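Putative uncharacterized protein (Emericella nidulans, PDB 3PGB) is a copper- and topaquinone-dependent amine oxidase that probably oxidises primary amines to aldehydes, releasing ammonia and hydrogen peroxide. Local coordinates at residues P547-I551 with L683-L688; D645-Q651 with D687-N693. All blocks are in the same frame, centred on the assembly; numbering follows the deposited sequence.

Interaction 1: P547-I551 with L683-L688; sequences PNNTI and LNQTDL. With CA (calcium ion), chain F; NAG (2-acetamido-2-deoxy-beta-D-glucopyranose), chain C.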
loop_
_atom_site.group_PDB
_atom_site.type_symbol
_atom_site.label_atom_id
_atom_site.label_comp_id
_atom_site.label_asym_id
_atom_site.label_seq_id
_atom_site.Cartn_x
_atom_site.Cartn_y
_atom_site.Cartn_z
ATOM N N PRO A 547 -1.274 28.251 -11.885
ATOM C CA PRO A 547 -1.334 27.310 -12.995
ATOM C C PRO A 547 0.031 26.979 -13.616
ATOM O O PRO A 547 0.224 25.859 -14.098
ATOM C CB PRO A 547 -2.242 28.019 -14.004
ATOM C CG PRO A 547 -2.065 29.471 -13.731
ATOM C CD PRO A 547 -1.733 29.600 -12.267
ATOM N N ASN A 548 0.967 27.931 -13.605
ATOM C CA ASN A 548 2.275 27.726 -14.257
ATOM C C ASN A 548 3.181 26.759 -13.469
ATOM O O ASN A 548 3.861 27.173 -12.525
ATOM C CB ASN A 548 2.992 29.074 -14.489
ATOM C CG ASN A 548 2.257 29.985 -15.493
ATOM O OD1 ASN A 548 1.465 29.523 -16.316
ATOM N ND2 ASN A 548 2.545 31.285 -15.433
ATOM N N ASN A 549 3.176 25.480 -13.865
ATOM C CA ASN A 549 3.952 24.422 -13.194
ATOM C C ASN A 549 4.938 23.681 -14.114
ATOM O O ASN A 549 4.900 23.838 -15.340
ATOM C CB ASN A 549 3.003 23.389 -12.582
ATOM C CG ASN A 549 2.098 23.972 -11.516
ATOM O OD1 ASN A 549 1.077 23.373 -11.168
ATOM N ND2 ASN A 549 2.462 25.139 -10.989
ATOM N N THR A 550 5.812 22.870 -13.505
ATOM C CA THR A 550 6.733 21.991 -14.234
ATOM C C THR A 550 6.844 20.633 -13.544
ATOM O O THR A 550 6.797 20.555 -12.320
ATOM C CB THR A 550 8.155 22.593 -14.322
ATOM O OG1 THR A 550 8.088 23.940 -14.807
ATOM C CG2 THR A 550 9.041 21.757 -15.248
ATOM N N ILE A 551 6.998 19.568 -14.326
ATOM C CA ILE A 551 7.258 18.246 -13.769
ATOM C C ILE A 551 8.758 18.063 -13.599
ATOM O O ILE A 551 9.510 18.251 -14.546
ATOM C CB ILE A 551 6.736 17.115 -14.668
ATOM C CG1 ILE A 551 5.208 17.179 -14.792
ATOM C CG2 ILE A 551 7.183 15.768 -14.129
ATOM C CD1 ILE A 551 4.464 17.210 -13.478
ATOM N N LEU A 683 5.898 21.991 -21.595
ATOM C CA LEU A 683 5.422 21.765 -20.236
ATOM C C LEU A 683 6.372 22.433 -19.239
ATOM O O LEU A 683 6.389 22.080 -18.060
ATOM C CB LEU A 683 5.298 20.259 -19.956
ATOM C CG LEU A 683 4.377 19.458 -20.888
ATOM C CD1 LEU A 683 4.512 17.972 -20.617
ATOM C CD2 LEU A 683 2.919 19.899 -20.758
ATOM N N ASN A 684 7.152 23.405 -19.716
ATOM C CA ASN A 684 8.011 24.202 -18.840
ATOM C C ASN A 684 7.274 25.437 -18.324
ATOM O O ASN A 684 7.085 26.401 -19.053
ATOM C CB ASN A 684 9.285 24.631 -19.561
ATOM C CG ASN A 684 10.282 25.291 -18.630
ATOM O OD1 ASN A 684 10.657 24.722 -17.605
ATOM N ND2 ASN A 684 10.718 26.493 -18.979
ATOM N N GLN A 685 6.869 25.391 -17.057
ATOM C CA GLN A 685 6.121 26.470 -16.414
ATOM C C GLN A 685 4.912 26.925 -17.227
ATOM O O GLN A 685 4.729 28.114 -17.498
ATOM C CB GLN A 685 7.047 27.637 -16.066
ATOM C CG GLN A 685 7.961 27.324 -14.902
ATOM C CD GLN A 685 7.202 27.050 -13.626
ATOM O OE1 GLN A 685 7.157 25.917 -13.150
ATOM N NE2 GLN A 685 6.595 28.089 -13.062
ATOM N N THR A 686 4.098 25.951 -17.617
ATOM C CA THR A 686 2.784 26.204 -18.189
ATOM C C THR A 686 1.780 25.415 -17.371
ATOM O O THR A 686 2.165 24.712 -16.432
ATOM C CB THR A 686 2.699 25.763 -19.666
ATOM O OG1 THR A 686 2.651 24.335 -19.746
ATOM C CG2 THR A 686 3.899 26.284 -20.456
ATOM N N ASP A 687 0.499 25.531 -17.730
ATOM C CA ASP A 687 -0.565 24.794 -17.053
ATOM C C ASP A 687 -0.562 23.353 -17.546
ATOM O O ASP A 687 -0.870 23.082 -18.701
ATOM C CB ASP A 687 -1.927 25.460 -17.303
ATOM C CG ASP A 687 -3.053 24.867 -16.450
ATOM O OD1 ASP A 687 -2.889 23.749 -15.907
ATOM O OD2 ASP A 687 -4.108 25.529 -16.320
ATOM N N LEU A 688 -0.220 22.426 -16.662
ATOM C CA LEU A 688 -0.156 21.013 -17.033
ATOM C C LEU A 688 -1.242 20.206 -16.331
ATOM O O LEU A 688 -1.797 20.634 -15.313
ATOM C CB LEU A 688 1.241 20.432 -16.751
ATOM C CG LEU A 688 1.901 20.713 -15.400
ATOM C CD1 LEU A 688 1.215 19.927 -14.288
ATOM C CD2 LEU A 688 3.401 20.394 -15.450
HETATM CA CA CA F . -2.572 22.472 -13.966
HETATM C C1 NAG C . 11.666 27.188 -18.147
HETATM C C2 NAG C . 12.454 28.157 -19.009
HETATM C C3 NAG C . 13.506 28.812 -18.123
HETATM C C4 NAG C . 12.847 29.544 -16.957
HETATM C C5 NAG C . 11.776 28.692 -16.269
HETATM C C6 NAG C . 10.791 29.602 -15.554
HETATM C C7 NAG C . 13.053 27.855 -21.382
HETATM C C8 NAG C . 13.767 26.987 -22.382
HETATM N N2 NAG C . 13.084 27.442 -20.110
HETATM O O3 NAG C . 14.263 29.718 -18.890
HETATM O O4 NAG C . 13.836 29.875 -15.994
HETATM O O5 NAG C . 10.994 27.890 -17.128
HETATM O O6 NAG C . 11.190 29.681 -14.214
HETATM O O7 NAG C . 12.487 28.883 -21.758
HETATM O O HOH W 1 -0.145 23.082 -13.640
HETATM O O HOH W 2 7.299 19.761 -17.093
#
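The side chains of T550 and Q685 cross at about a right angle and carry the side-chain hydrogen bonding of this contact. T550 OG1 donates to Q685 OE1 at 2.7 Å, approaching in the carbonyl plane on a lone pair (C=O...donor angle 115°), and accepts the backbone N of Q685 at 2.9 Å. One hydroxyl is therefore gripped twice by the same residue, with Q604 adding a third bond from outside. A bend in the Q685 chain (chi2 -62°) folds its amide back toward T550; the amide nitrogen is bonded in turn to N603.

Between the backbones, N549 N bonds T686 O at 2.9 Å, and the return bond from T686 N to N549 O is weak. Beside them, D687 CA makes a CA-H...O contact with P547 O at 3.2 Å. The two short strand segments run at 64° to each other, so the antiparallel pairing is brief. It joins the beginnings of strands 548-562 and 686-698, part of the beta-sandwich catalytic domain of copper amine oxidases.

Calcium binds one segment directly and the other through a water. The ion takes D687 OD1 at 2.3 Å and L688 O at 2.4 Å, and D541, F542 and D543 complete the site with a water. That water donates to P547 O and N549 OD1 and accepts L688 N, so these two oxygens belong to the metal's second shell. The other carboxylate oxygen of D687 forms a salt bridge with K114, while N549 OD1 also receives I544 N.

Apolar packing is slight: I551 CG1 rests on L688 CD2 at 3.7 Å, in a patch that V601 and V648 extend. At the surface, N684 ND2 carries the covalently attached N-acetylglucosamine, whose C6 lies 3.7 Å from Q685 CG.

Interaction 2: D645-Q651 with D687-N693; sequences DVQVTRQ and DLVVWLN. With CA (calcium ion), chain F.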
loop_
_atom_site.group_PDB
_atom_site.type_symbol
_atom_site.label_atom_id
_atom_site.label_comp_id
_atom_site.label_asym_id
_atom_site.label_seq_id
_atom_site.Cartn_x
_atom_site.Cartn_y
_atom_site.Cartn_z
ATOM N N ASP A 645 1.931 4.633 -17.131
ATOM C CA ASP A 645 1.518 4.876 -15.745
ATOM C C ASP A 645 1.216 6.349 -15.503
ATOM O O ASP A 645 0.265 6.689 -14.816
ATOM C CB ASP A 645 2.612 4.459 -14.753
ATOM C CG ASP A 645 3.054 3.019 -14.918
ATOM O OD1 ASP A 645 4.242 2.738 -14.637
ATOM O OD2 ASP A 645 2.229 2.177 -15.323
ATOM N N VAL A 646 2.063 7.217 -16.044
ATOM C CA VAL A 646 1.987 8.653 -15.783
ATOM C C VAL A 646 2.168 9.382 -17.100
ATOM O O VAL A 646 3.096 9.106 -17.843
ATOM C CB VAL A 646 3.063 9.098 -14.760
ATOM C CG1 VAL A 646 3.196 10.616 -14.717
ATOM C CG2 VAL A 646 2.736 8.545 -13.377
ATOM N N GLN A 647 1.253 10.299 -17.382
ATOM C CA GLN A 647 1.207 10.987 -18.656
ATOM C C GLN A 647 0.856 12.450 -18.400
ATOM O O GLN A 647 -0.115 12.752 -17.712
ATOM C CB GLN A 647 0.187 10.302 -19.583
ATOM C CG GLN A 647 0.576 8.861 -19.936
ATOM C CD GLN A 647 -0.474 8.120 -20.735
ATOM O OE1 GLN A 647 -0.398 8.058 -21.958
ATOM N NE2 GLN A 647 -1.455 7.540 -20.047
ATOM N N VAL A 648 1.669 13.354 -18.928
ATOM C CA VAL A 648 1.488 14.772 -18.673
ATOM C C VAL A 648 1.248 15.512 -19.983
ATOM O O VAL A 648 1.987 15.329 -20.952
ATOM C CB VAL A 648 2.701 15.369 -17.938
ATOM C CG1 VAL A 648 2.400 16.781 -17.506
ATOM C CG2 VAL A 648 3.063 14.508 -16.729
ATOM N N THR A 649 0.194 16.322 -20.001
ATOM C CA THR A 649 -0.155 17.141 -21.157
ATOM C C THR A 649 -0.451 18.552 -20.698
ATOM O O THR A 649 -0.756 18.787 -19.522
ATOM C CB THR A 649 -1.419 16.633 -21.874
ATOM O OG1 THR A 649 -2.549 16.769 -21.002
ATOM C CG2 THR A 649 -1.265 15.181 -22.299
ATOM N N ARG A 650 -0.381 19.487 -21.636
ATOM C CA ARG A 650 -0.721 20.866 -21.339
ATOM C C ARG A 650 -2.230 20.988 -21.259
ATOM O O ARG A 650 -2.949 20.382 -22.061
ATOM C CB ARG A 650 -0.172 21.815 -22.397
ATOM C CG ARG A 650 -0.430 23.253 -22.048
ATOM C CD ARG A 650 0.347 24.190 -22.912
ATOM N NE ARG A 650 0.235 25.555 -22.424
ATOM C CZ ARG A 650 0.722 26.620 -23.055
ATOM N NH1 ARG A 650 1.367 26.483 -24.218
ATOM N NH2 ARG A 650 0.570 27.831 -22.516
ATOM N N GLN A 651 -2.702 21.770 -20.291
ATOM C CA GLN A 651 -4.134 21.936 -20.067
ATOM C C GLN A 651 -4.780 22.700 -21.225
ATOM O O GLN A 651 -4.236 23.687 -21.723
ATOM C CB GLN A 651 -4.396 22.670 -18.742
ATOM C CG GLN A 651 -5.836 22.550 -18.203
ATOM C CD GLN A 651 -6.838 23.488 -18.876
ATOM O OE1 GLN A 651 -6.471 24.524 -19.436
ATOM N NE2 GLN A 651 -8.114 23.118 -18.820
ATOM N N ASP A 687 0.499 25.531 -17.730
ATOM C CA ASP A 687 -0.565 24.794 -17.053
ATOM C C ASP A 687 -0.562 23.353 -17.546
ATOM O O ASP A 687 -0.870 23.082 -18.701
ATOM C CB ASP A 687 -1.927 25.460 -17.303
ATOM C CG ASP A 687 -3.053 24.867 -16.450
ATOM O OD1 ASP A 687 -2.889 23.749 -15.907
ATOM O OD2 ASP A 687 -4.108 25.529 -16.320
ATOM N N LEU A 688 -0.220 22.426 -16.662
ATOM C CA LEU A 688 -0.156 21.013 -17.033
ATOM C C LEU A 688 -1.242 20.206 -16.331
ATOM O O LEU A 688 -1.797 20.634 -15.313
ATOM C CB LEU A 688 1.241 20.432 -16.751
ATOM C CG LEU A 688 1.901 20.713 -15.400
ATOM C CD1 LEU A 688 1.215 19.927 -14.288
ATOM C CD2 LEU A 688 3.401 20.394 -15.450
ATOM N N VAL A 689 -1.556 19.051 -16.908
ATOM C CA VAL A 689 -2.462 18.087 -16.307
ATOM C C VAL A 689 -1.717 16.767 -16.207
ATOM O O VAL A 689 -1.137 16.302 -17.191
ATOM C CB VAL A 689 -3.718 17.883 -17.167
ATOM C CG1 VAL A 689 -4.652 16.868 -16.520
ATOM C CG2 VAL A 689 -4.423 19.188 -17.382
ATOM N N VAL A 690 -1.712 16.173 -15.019
ATOM C CA VAL A 690 -1.125 14.860 -14.828
ATOM C C VAL A 690 -2.241 13.824 -14.902
ATOM O O VAL A 690 -3.194 13.879 -14.135
ATOM C CB VAL A 690 -0.393 14.769 -13.490
ATOM C CG1 VAL A 690 0.272 13.403 -13.334
ATOM C CG2 VAL A 690 0.633 15.884 -13.385
ATOM N N TRP A 691 -2.119 12.906 -15.857
ATOM C CA TRP A 691 -3.067 11.813 -16.042
ATOM C C TRP A 691 -2.461 10.538 -15.447
ATOM O O TRP A 691 -1.423 10.074 -15.907
ATOM C CB TRP A 691 -3.362 11.610 -17.535
ATOM C CG TRP A 691 -3.777 12.855 -18.257
ATOM C CD1 TRP A 691 -2.959 13.770 -18.849
ATOM C CD2 TRP A 691 -5.113 13.320 -18.472
ATOM N NE1 TRP A 691 -3.701 14.779 -19.415
ATOM C CE2 TRP A 691 -5.027 14.525 -19.197
ATOM C CE3 TRP A 691 -6.375 12.835 -18.121
ATOM C CZ2 TRP A 691 -6.154 15.253 -19.578
ATOM C CZ3 TRP A 691 -7.494 13.559 -18.503
ATOM C CH2 TRP A 691 -7.376 14.753 -19.225
ATOM N N LEU A 692 -3.111 9.979 -14.429
ATOM C CA LEU A 692 -2.566 8.842 -13.678
ATOM C C LEU A 692 -3.404 7.594 -13.858
ATOM O O LEU A 692 -4.635 7.660 -13.795
ATOM C CB LEU A 692 -2.528 9.160 -12.183
ATOM C CG LEU A 692 -1.683 10.349 -11.758
ATOM C CD1 LEU A 692 -1.949 10.643 -10.296
ATOM C CD2 LEU A 692 -0.200 10.083 -12.023
ATOM N N ASN A 693 -2.739 6.458 -14.062
ATOM C CA ASN A 693 -3.414 5.166 -14.064
ATOM C C ASN A 693 -3.246 4.433 -12.738
ATOM O O ASN A 693 -2.125 4.240 -12.260
ATOM C CB ASN A 693 -2.907 4.277 -15.203
ATOM C CG ASN A 693 -3.521 4.631 -16.547
ATOM O OD1 ASN A 693 -4.682 5.037 -16.627
ATOM N ND2 ASN A 693 -2.747 4.466 -17.611
HETATM CA CA CA F . -2.572 22.472 -13.966
HETATM O O HOH W 3 0.061 5.805 -11.949
HETATM O O HOH W 4 -1.539 7.803 -17.272
HETATM O O HOH W 1 -0.145 23.082 -13.640
#
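W691 and T649 touch through a hydrogen bond from indole NE1 to T649 OG1, 2.8 Å long and nearly straight (169° at the hydrogen), with the oxygen close to the ring plane. T649 holds OG1 between its backbone N and carbonyl carbon (chi1 65°), which brings the hydroxyl to the indole edge. Q647 O meets that edge too, 3.2 Å from W691 CD1, while V689 CG1 sits over one ring face, offset toward the rim.

These side chains are set by an antiparallel ladder in which Q647 with W691 and T649 with V689 are hydrogen-bonded pairs. At the calcium end, Q651 N bonds D687 O at 2.8 Å, and Q651 CB lies 3.4 Å from D687 OD1. On the face away from T649 and W691, the V646 and L692 side chains lie side by side, CG2 to CD2 at 3.6 Å, and V648 CG1 packs on L688 CB at 3.9 Å.

Farther out, I551 packs on V648, L688 and V690, and V601 on the latter two; K539 and N537 touch W691. A classic beta bulge places D645 and V646 both opposite L589, and R650 N is held by E584, a ligand of the second calcium.

The buried indole N-H is satisfied within the sheet. D687 gives its carbonyl to Q651 N, just past strand 646-650, and one carboxylate oxygen to calcium, consistent with the ladder helping to fix the calcium ligands.

Overall arrangement
Both interactions use strand 686-698, and their centres lie about 11 Å apart on the same side of the chain's centre. Strand 548-562 pairs with the start of 686-698 in interaction 1, and strand 646-650 pairs with it in interaction 2, where D687 and L688 belong to both. Along the chain the order is 547-551, 645-651, then the shared strand. The two also touch directly: L683 CD2 packs 3.4 Å from R650 N, and T686 CB 3.7 Å from R650 NE. Both include the calcium and one of its waters, through the shared D687 and L688, so the ion these residues bind, with 541-543, sits where the two pairings meet on the shared strand.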